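Local coordinates for tubulin-like protein CetZ (Methanosaeta thermophila, PDB 3ZID) that binds GTP and probably hydrolyses it, as a tubulin/FtsZ-family cytoskeletal protein thought to be involved in control of archaeal cell shape, at residues Cys159-Ile164 / Glu330-Ala335; Tyr152-Ala157 / Trp337-Glu342. One frame throughout, in Å; residues are numbered along the deposited sequence.

Contact 1. Residues Cys159-Ile164 / Glu330-Ala335; sequences CLREMI and ELYEKA
Tyr332 reaches across to Leu160 and Arg161 with the phenol end of its side chain. Its OH lies 3.2 Å from Arg161 CG and 3.6 Å from Leu160 CB, so the oxygen rests against CB of Leu160 and CG of the residue after it. The ring is met near its plane by the aliphatic part of Arg161, whose CD comes to the edge at CE2, 4.1 Å away. The arginine chain bends at its third torsion (chi3 67°), about the bond that ends in this CD. Leu160 CD1 approaches Tyr332 CE1 obliquely and also touches Leu331 CD2 at 4.1 Å, the two leucines crossing at about a right angle. The axes of the two segments stay 12.8 Å apart, at 131° between their N-to-C directions, and the tyrosine side chain spans much of that distance. The first torsion of Tyr332 lies well off a staggered value (chi1 -92°) and is part of how the ring is swung toward its partners. A weak hydrogen bond from its OH to Ala157 O gives the phenol a polar partner. Within the GTPase domain, helix 150-165 packs on its sheet and on a neighbouring helix: Leu160 touches Leu143 of strand 136-143 and loop residue Met171, while Cys159 and Met163 lie against helix 117-131.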
ATOM      1  N   CYS A 159      -5.154  11.701   1.448  1.00 24.08           N
ATOM      2  CA  CYS A 159      -3.862  11.047   1.628  1.00 18.87           C
ATOM      3  C   CYS A 159      -3.257  10.677   0.284  1.00 18.95           C
ATOM      4  O   CYS A 159      -2.073  10.931   0.026  1.00 26.31           O
ATOM      5  CB  CYS A 159      -4.000   9.790   2.479  1.00 35.80           C
ATOM      6  SG  CYS A 159      -2.428   8.909   2.655  1.00 28.40           S
ATOM      7  N   LEU A 160      -4.064  10.063  -0.576  1.00 20.78           N
ATOM      8  CA  LEU A 160      -3.585   9.672  -1.905  1.00 25.01           C
ATOM      9  C   LEU A 160      -3.078  10.880  -2.700  1.00 31.23           C
ATOM     10  O   LEU A 160      -2.075  10.792  -3.427  1.00 25.55           O
ATOM     11  CB  LEU A 160      -4.667   8.913  -2.679  1.00 26.98           C
ATOM     12  CG  LEU A 160      -4.932   7.482  -2.190  1.00 33.15           C
ATOM     13  CD1 LEU A 160      -6.244   6.939  -2.769  1.00 30.97           C
ATOM     14  CD2 LEU A 160      -3.741   6.570  -2.544  1.00 25.45           C
ATOM     15  N   ARG A 161      -3.774  12.009  -2.561  1.00 29.23           N
ATOM     16  CA  ARG A 161      -3.320  13.244  -3.192  1.00 34.72           C
ATOM     17  C   ARG A 161      -1.945  13.665  -2.707  1.00 34.28           C
ATOM     18  O   ARG A 161      -1.069  13.961  -3.520  1.00 39.81           O
ATOM     19  CB  ARG A 161      -4.325  14.383  -2.982  1.00 33.61           C
ATOM     20  CG  ARG A 161      -5.555  14.258  -3.855  1.00 45.20           C
ATOM     21  CD  ARG A 161      -6.675  15.208  -3.432  1.00 54.68           C
ATOM     22  NE  ARG A 161      -6.339  16.616  -3.639  1.00 56.35           N
ATOM     23  CZ  ARG A 161      -7.229  17.600  -3.590  1.00 54.09           C
ATOM     24  NH1 ARG A 161      -8.502  17.324  -3.355  1.00 53.70           N
ATOM     25  NH2 ARG A 161      -6.853  18.853  -3.786  1.00 57.91           N
ATOM     26  N   GLU A 162      -1.740  13.673  -1.394  1.00 34.77           N
ATOM     27  CA  GLU A 162      -0.431  14.046  -0.861  1.00 39.51           C
ATOM     28  C   GLU A 162       0.698  13.110  -1.280  1.00 36.98           C
ATOM     29  O   GLU A 162       1.820  13.567  -1.496  1.00 37.89           O
ATOM     30  CB  GLU A 162      -0.462  14.148   0.660  1.00 40.58           C
ATOM     31  CG  GLU A 162      -1.237  15.330   1.182  1.00 49.81           C
ATOM     32  CD  GLU A 162      -1.423  15.272   2.680  1.00 54.21           C
ATOM     33  OE1 GLU A 162      -0.779  14.420   3.331  1.00 52.21           O
ATOM     34  OE2 GLU A 162      -2.192  16.097   3.207  1.00 62.01           O
ATOM     35  N   MET A 163       0.395  11.814  -1.393  1.00 34.37           N
ATOM     36  CA  MET A 163       1.375  10.803  -1.808  1.00 36.33           C
ATOM     37  C   MET A 163       1.917  11.103  -3.198  1.00 37.50           C
ATOM     38  O   MET A 163       3.120  11.085  -3.426  1.00 40.25           O
ATOM     39  CB  MET A 163       0.739   9.404  -1.822  1.00 36.01           C
ATOM     40  CG  MET A 163       0.664   8.680  -0.479  1.00 37.45           C
ATOM     41  SD  MET A 163       2.255   8.495   0.353  1.00 40.84           S
ATOM     42  CE  MET A 163       1.771   7.332   1.603  1.00 34.43           C
ATOM     43  N   ILE A 164       1.011  11.379  -4.123  1.00 37.92           N
ATOM     44  CA  ILE A 164       1.375  11.759  -5.473  1.00 37.48           C
ATOM     45  C   ILE A 164       2.183  13.049  -5.462  1.00 37.40           C
ATOM     46  O   ILE A 164       3.224  13.158  -6.120  1.00 37.77           O
ATOM     47  CB  ILE A 164       0.116  11.959  -6.325  1.00 46.60           C
ATOM     48  CG1 ILE A 164      -0.624  10.635  -6.496  1.00 47.87           C
ATOM     49  CG2 ILE A 164       0.456  12.555  -7.681  1.00 50.40           C
ATOM     50  CD1 ILE A 164      -1.980  10.831  -7.102  1.00 55.72           C
ATOM     51  N   GLU A 330     -13.774   5.906  -8.403  1.00 37.00           N
ATOM     52  CA  GLU A 330     -14.938   5.445  -7.658  1.00 41.92           C
ATOM     53  C   GLU A 330     -14.796   5.784  -6.175  1.00 46.89           C
ATOM     54  O   GLU A 330     -15.749   6.244  -5.541  1.00 48.56           O
ATOM     55  CB  GLU A 330     -15.105   3.934  -7.869  1.00 53.61           C
ATOM     56  CG  GLU A 330     -16.233   3.253  -7.099  1.00 66.24           C
ATOM     57  CD  GLU A 330     -16.163   1.720  -7.193  1.00 76.45           C
ATOM     58  OE1 GLU A 330     -15.170   1.195  -7.747  1.00 74.17           O
ATOM     59  OE2 GLU A 330     -17.088   1.040  -6.692  1.00 81.81           O
ATOM     60  N   LEU A 331     -13.599   5.560  -5.630  1.00 43.49           N
ATOM     61  CA  LEU A 331     -13.302   5.864  -4.228  1.00 38.39           C
ATOM     62  C   LEU A 331     -13.449   7.360  -3.954  1.00 32.86           C
ATOM     63  O   LEU A 331     -14.014   7.771  -2.931  1.00 27.69           O
ATOM     64  CB  LEU A 331     -11.896   5.379  -3.869  1.00 39.42           C
ATOM     65  CG  LEU A 331     -11.309   5.827  -2.538  1.00 39.12           C
ATOM     66  CD1 LEU A 331     -12.224   5.381  -1.415  1.00 48.10           C
ATOM     67  CD2 LEU A 331      -9.952   5.205  -2.345  1.00 37.87           C
ATOM     68  N   TYR A 332     -12.917   8.172  -4.858  1.00 36.95           N
ATOM     69  CA  TYR A 332     -13.004   9.627  -4.726  1.00 39.24           C
ATOM     70  C   TYR A 332     -14.449  10.128  -4.709  1.00 33.60           C
ATOM     71  O   TYR A 332     -14.823  10.947  -3.872  1.00 35.55           O
ATOM     72  CB  TYR A 332     -12.219  10.305  -5.847  1.00 41.79           C
ATOM     73  CG  TYR A 332     -10.806  10.591  -5.428  1.00 48.67           C
ATOM     74  CD1 TYR A 332      -9.830   9.608  -5.510  1.00 48.93           C
ATOM     75  CD2 TYR A 332     -10.453  11.835  -4.914  1.00 54.58           C
ATOM     76  CE1 TYR A 332      -8.539   9.855  -5.111  1.00 51.22           C
ATOM     77  CE2 TYR A 332      -9.161  12.096  -4.512  1.00 56.60           C
ATOM     78  CZ  TYR A 332      -8.208  11.097  -4.610  1.00 56.97           C
ATOM     79  OH  TYR A 332      -6.915  11.336  -4.211  1.00 62.24           O
ATOM     80  N   GLU A 333     -15.247   9.623  -5.639  1.00 24.66           N
ATOM     81  CA  GLU A 333     -16.648   9.988  -5.746  1.00 33.93           C
ATOM     82  C   GLU A 333     -17.408   9.611  -4.474  1.00 33.17           C
ATOM     83  O   GLU A 333     -18.247  10.374  -3.993  1.00 29.07           O
ATOM     84  CB  GLU A 333     -17.272   9.306  -6.970  1.00 39.99           C
ATOM     85  CG  GLU A 333     -16.748   9.797  -8.317  1.00 52.08           C
ATOM     86  CD  GLU A 333     -17.331   9.022  -9.500  1.00 67.25           C
ATOM     87  OE1 GLU A 333     -18.026   8.005  -9.269  1.00 75.01           O
ATOM     88  OE2 GLU A 333     -17.068   9.405 -10.663  1.00 68.86           O
ATOM     89  N   LYS A 334     -17.073   8.467  -3.880  1.00 29.02           N
ATOM     90  CA  LYS A 334     -17.738   8.064  -2.637  1.00 35.88           C
ATOM     91  C   LYS A 334     -17.360   8.974  -1.469  1.00 38.37           C
ATOM     92  O   LYS A 334     -18.200   9.292  -0.624  1.00 49.42           O
ATOM     93  CB  LYS A 334     -17.473   6.586  -2.332  1.00 41.73           C
ATOM     94  CG  LYS A 334     -18.161   5.676  -3.348  1.00 51.15           C
ATOM     95  CD  LYS A 334     -17.759   4.216  -3.228  1.00 62.04           C
ATOM     96  CE  LYS A 334     -18.515   3.354  -4.242  1.00 62.36           C
ATOM     97  NZ  LYS A 334     -17.992   1.957  -4.281  1.00 62.21           N
ATOM     98  N   ALA A 335     -16.106   9.418  -1.431  1.00 28.37           N
ATOM     99  CA  ALA A 335     -15.688  10.388  -0.424  1.00 31.96           C
ATOM    100  C   ALA A 335     -16.475  11.679  -0.610  1.00 33.53           C
ATOM    101  O   ALA A 335     -16.964  12.274   0.349  1.00 35.06           O
ATOM    102  CB  ALA A 335     -14.177  10.659  -0.517  1.00 28.15           C
TER

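Contact 2. Residues Tyr152-Ala157 / Trp337-Glu342; sequences YLQNAA and WAIQEE
The carboxamide of Gln154 has the ethyl branch of Ile339 over one of its faces. CG1 of Ile339 stands 3.3 Å from Gln154 NE2, well above the amide plane, and CD1, on the same side of that plane, is 4.0 Å from Gln154 CD. This surface contact joins helix 150-165, the crossover helix between parallel strands 136-143 and 172-175 in the Rossmann-like sheet of the tubulin/FtsZ GTPase domain, to the long C-terminal helix 326-369. The nearest CA atoms, of Gln154 and Ile339, are 7.6 Å apart, and 160 Å² is buried in all. With CG anti to its carbonyl carbon (chi1 -64°) and the chain extended beyond it, Gln154 carries its amide across the ethyl branch of Ile339 at a slant, so that CG as well as the polar group touches the isoleucine. Replacing Gln154 by an alanine would probably leave the Ile339 ethyl branch without its main cover from helix 150-165 and open a gap at the surface. Next along the helix, Asn155 ND2 is hydrogen-bonded to Ser113 O, in the loop leading to the GTP-binding residues Gly115 to Gly117, and to Ala77 O, ahead of helix 79-98. Of residues 337-342, Glu342 also approaches the amide, its OE1 4.4 Å from Gln154 NE2, too far for a hydrogen bond.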
ATOM      1  N   TYR A 152     -13.044   7.692   6.968  1.00 31.47           N
ATOM      2  CA  TYR A 152     -12.089   6.811   6.321  1.00 30.67           C
ATOM      3  C   TYR A 152     -11.967   7.145   4.828  1.00 36.13           C
ATOM      4  O   TYR A 152     -10.852   7.256   4.289  1.00 35.52           O
ATOM      5  CB  TYR A 152     -12.499   5.358   6.544  1.00 30.70           C
ATOM      6  CG  TYR A 152     -12.068   4.829   7.897  1.00 42.80           C
ATOM      7  CD1 TYR A 152     -11.261   5.590   8.742  1.00 49.44           C
ATOM      8  CD2 TYR A 152     -12.497   3.588   8.350  1.00 52.01           C
ATOM      9  CE1 TYR A 152     -10.866   5.112   9.990  1.00 48.07           C
ATOM     10  CE2 TYR A 152     -12.111   3.103   9.597  1.00 55.66           C
ATOM     11  CZ  TYR A 152     -11.300   3.873  10.411  1.00 56.13           C
ATOM     12  OH  TYR A 152     -10.921   3.390  11.646  1.00 60.84           O
ATOM     13  N   LEU A 153     -13.106   7.333   4.168  1.00 34.45           N
ATOM     14  CA  LEU A 153     -13.094   7.653   2.744  1.00 31.49           C
ATOM     15  C   LEU A 153     -12.491   9.020   2.458  1.00 26.07           C
ATOM     16  O   LEU A 153     -11.758   9.193   1.487  1.00 26.40           O
ATOM     17  CB  LEU A 153     -14.487   7.551   2.137  1.00 32.25           C
ATOM     18  CG  LEU A 153     -15.190   6.209   2.280  1.00 43.72           C
ATOM     19  CD1 LEU A 153     -16.563   6.275   1.629  1.00 49.96           C
ATOM     20  CD2 LEU A 153     -14.347   5.117   1.651  1.00 50.11           C
ATOM     21  N   GLN A 154     -12.806   9.991   3.303  1.00 31.30           N
ATOM     22  CA  GLN A 154     -12.278  11.336   3.136  1.00 34.06           C
ATOM     23  C   GLN A 154     -10.785  11.398   3.330  1.00 27.83           C
ATOM     24  O   GLN A 154     -10.084  12.045   2.563  1.00 26.05           O
ATOM     25  CB  GLN A 154     -12.914  12.305   4.124  1.00 45.76           C
ATOM     26  CG  GLN A 154     -14.387  12.532   3.985  1.00 58.03           C
ATOM     27  CD  GLN A 154     -14.867  13.510   5.030  1.00 63.62           C
ATOM     28  OE1 GLN A 154     -14.060  14.083   5.769  1.00 55.60           O
ATOM     29  NE2 GLN A 154     -16.181  13.693   5.123  1.00 73.08           N
ATOM     30  N   ASN A 155     -10.318  10.738   4.382  1.00 24.26           N
ATOM     31  CA  ASN A 155      -8.909  10.665   4.692  1.00 23.20           C
ATOM     32  C   ASN A 155      -8.170  10.033   3.528  1.00 19.98           C
ATOM     33  O   ASN A 155      -7.083  10.479   3.146  1.00 22.32           O
ATOM     34  CB  ASN A 155      -8.697   9.823   5.949  1.00 28.57           C
ATOM     35  CG  ASN A 155      -9.037  10.571   7.219  1.00 30.07           C
ATOM     36  OD1 ASN A 155      -9.219  11.784   7.201  1.00 25.10           O
ATOM     37  ND2 ASN A 155      -9.098   9.848   8.339  1.00 25.41           N
ATOM     38  N   ALA A 156      -8.766   8.966   2.984  1.00 20.49           N
ATOM     39  CA  ALA A 156      -8.162   8.233   1.869  1.00 25.64           C
ATOM     40  C   ALA A 156      -7.911   9.145   0.681  1.00 29.45           C
ATOM     41  O   ALA A 156      -6.808   9.200   0.147  1.00 27.89           O
ATOM     42  CB  ALA A 156      -9.047   7.078   1.464  1.00 23.47           C
ATOM     43  N   ALA A 157      -8.931   9.909   0.312  1.00 26.09           N
ATOM     44  CA  ALA A 157      -8.845  10.792  -0.846  1.00 26.20           C
ATOM     45  C   ALA A 157      -7.735  11.814  -0.712  1.00 28.37           C
ATOM     46  O   ALA A 157      -6.961  12.018  -1.652  1.00 33.61           O
ATOM     47  CB  ALA A 157     -10.189  11.490  -1.091  1.00 30.94           C
ATOM     48  N   TRP A 337     -19.368  12.068  -2.192  1.00 45.97           N
ATOM     49  CA  TRP A 337     -20.784  11.863  -1.940  1.00 49.81           C
ATOM     50  C   TRP A 337     -21.018  11.940  -0.441  1.00 50.47           C
ATOM     51  O   TRP A 337     -22.008  12.513   0.028  1.00 48.26           O
ATOM     52  CB  TRP A 337     -21.220  10.496  -2.474  1.00 56.89           C
ATOM     53  CG  TRP A 337     -22.697  10.241  -2.416  1.00 72.08           C
ATOM     54  CD1 TRP A 337     -23.620  10.522  -3.386  1.00 77.46           C
ATOM     55  CD2 TRP A 337     -23.428   9.667  -1.323  1.00 78.91           C
ATOM     56  NE1 TRP A 337     -24.872  10.144  -2.970  1.00 80.59           N
ATOM     57  CE2 TRP A 337     -24.783   9.622  -1.705  1.00 82.05           C
ATOM     58  CE3 TRP A 337     -23.067   9.184  -0.060  1.00 79.61           C
ATOM     59  CZ2 TRP A 337     -25.779   9.113  -0.869  1.00 84.31           C
ATOM     60  CZ3 TRP A 337     -24.053   8.680   0.767  1.00 79.06           C
ATOM     61  CH2 TRP A 337     -25.393   8.649   0.361  1.00 82.99           C
ATOM     62  N   ALA A 338     -20.076  11.378   0.305  1.00 46.48           N
ATOM     63  CA  ALA A 338     -20.127  11.395   1.760  1.00 44.58           C
ATOM     64  C   ALA A 338     -20.066  12.795   2.377  1.00 50.27           C
ATOM     65  O   ALA A 338     -20.904  13.155   3.206  1.00 49.03           O
ATOM     66  CB  ALA A 338     -19.021  10.522   2.311  1.00 39.43           C
ATOM     67  N   ILE A 339     -19.067  13.575   1.971  1.00 54.88           N
ATOM     68  CA  ILE A 339     -18.889  14.931   2.476  1.00 54.51           C
ATOM     69  C   ILE A 339     -20.134  15.766   2.196  1.00 56.89           C
ATOM     70  O   ILE A 339     -20.604  16.512   3.054  1.00 55.81           O
ATOM     71  CB  ILE A 339     -17.663  15.619   1.843  1.00 58.04           C
ATOM     72  CG1 ILE A 339     -16.405  14.774   2.036  1.00 63.83           C
ATOM     73  CG2 ILE A 339     -17.446  16.988   2.454  1.00 55.06           C
ATOM     74  CD1 ILE A 339     -15.140  15.421   1.499  1.00 65.72           C
ATOM     75  N   GLN A 340     -20.658  15.635   0.983  1.00 60.34           N
ATOM     76  CA  GLN A 340     -21.857  16.356   0.578  1.00 64.82           C
ATOM     77  C   GLN A 340     -23.090  15.986   1.414  1.00 70.75           C
ATOM     78  O   GLN A 340     -23.828  16.869   1.857  1.00 75.57           O
ATOM     79  CB  GLN A 340     -22.135  16.139  -0.911  1.00 70.64           C
ATOM     80  CG  GLN A 340     -23.338  16.926  -1.436  1.00 79.77           C
ATOM     81  CD  GLN A 340     -23.219  18.432  -1.208  1.00 82.45           C
ATOM     82  OE1 GLN A 340     -24.208  19.108  -0.909  1.00 79.43           O
ATOM     83  NE2 GLN A 340     -22.008  18.964  -1.358  1.00 85.46           N
ATOM     84  N   GLU A 341     -23.323  14.690   1.614  1.00 68.69           N
ATOM     85  CA  GLU A 341     -24.483  14.237   2.383  1.00 64.36           C
ATOM     86  C   GLU A 341     -24.521  14.824   3.794  1.00 58.58           C
ATOM     87  O   GLU A 341     -25.597  15.095   4.326  1.00 61.83           O
ATOM     88  CB  GLU A 341     -24.529  12.711   2.464  1.00 69.14           C
ATOM     89  CG  GLU A 341     -25.796  12.211   3.148  1.00 77.13           C
ATOM     90  CD  GLU A 341     -25.631  10.869   3.827  1.00 83.52           C
ATOM     91  OE1 GLU A 341     -24.806  10.051   3.361  1.00 88.58           O
ATOM     92  OE2 GLU A 341     -26.327  10.641   4.840  1.00 82.88           O
ATOM     93  N   GLU A 342     -23.356  15.020   4.398  1.00 50.76           N
ATOM     94  CA  GLU A 342     -23.288  15.613   5.729  1.00 56.37           C
ATOM     95  C   GLU A 342     -23.735  17.074   5.703  1.00 59.71           C
ATOM     96  O   GLU A 342     -24.311  17.583   6.668  1.00 54.72           O
ATOM     97  CB  GLU A 342     -21.869  15.511   6.292  1.00 65.46           C
ATOM     98  CG  GLU A 342     -21.769  15.779   7.789  1.00 74.79           C
ATOM     99  CD  GLU A 342     -20.489  15.236   8.406  1.00 84.14           C
ATOM    100  OE1 GLU A 342     -19.609  14.757   7.653  1.00 83.14           O
ATOM    101  OE2 GLU A 342     -20.363  15.299   9.650  1.00 88.75           O
TER

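From the N terminus, the chain builds most of the parallel sheet before reaching helix 150-165, which supplies residues 152-157 to contact 2 and then 159-164 to contact 1. It goes on through strand 172-175, the long helix 186-210 and the four-stranded mixed sheet, and returns as helix 326-369. Residues 330-335 close contact 1 first, across 165 intervening residues; 337-342 then close contact 2 across 179, so the first loop is nested in the second. This order follows from the two helices running in roughly opposite directions. Between the two contacts, Leu153 CD2 packs on Leu331 CD1 at 3.7 Å, making one continuous seam between the GTPase domain and the C-terminal helix.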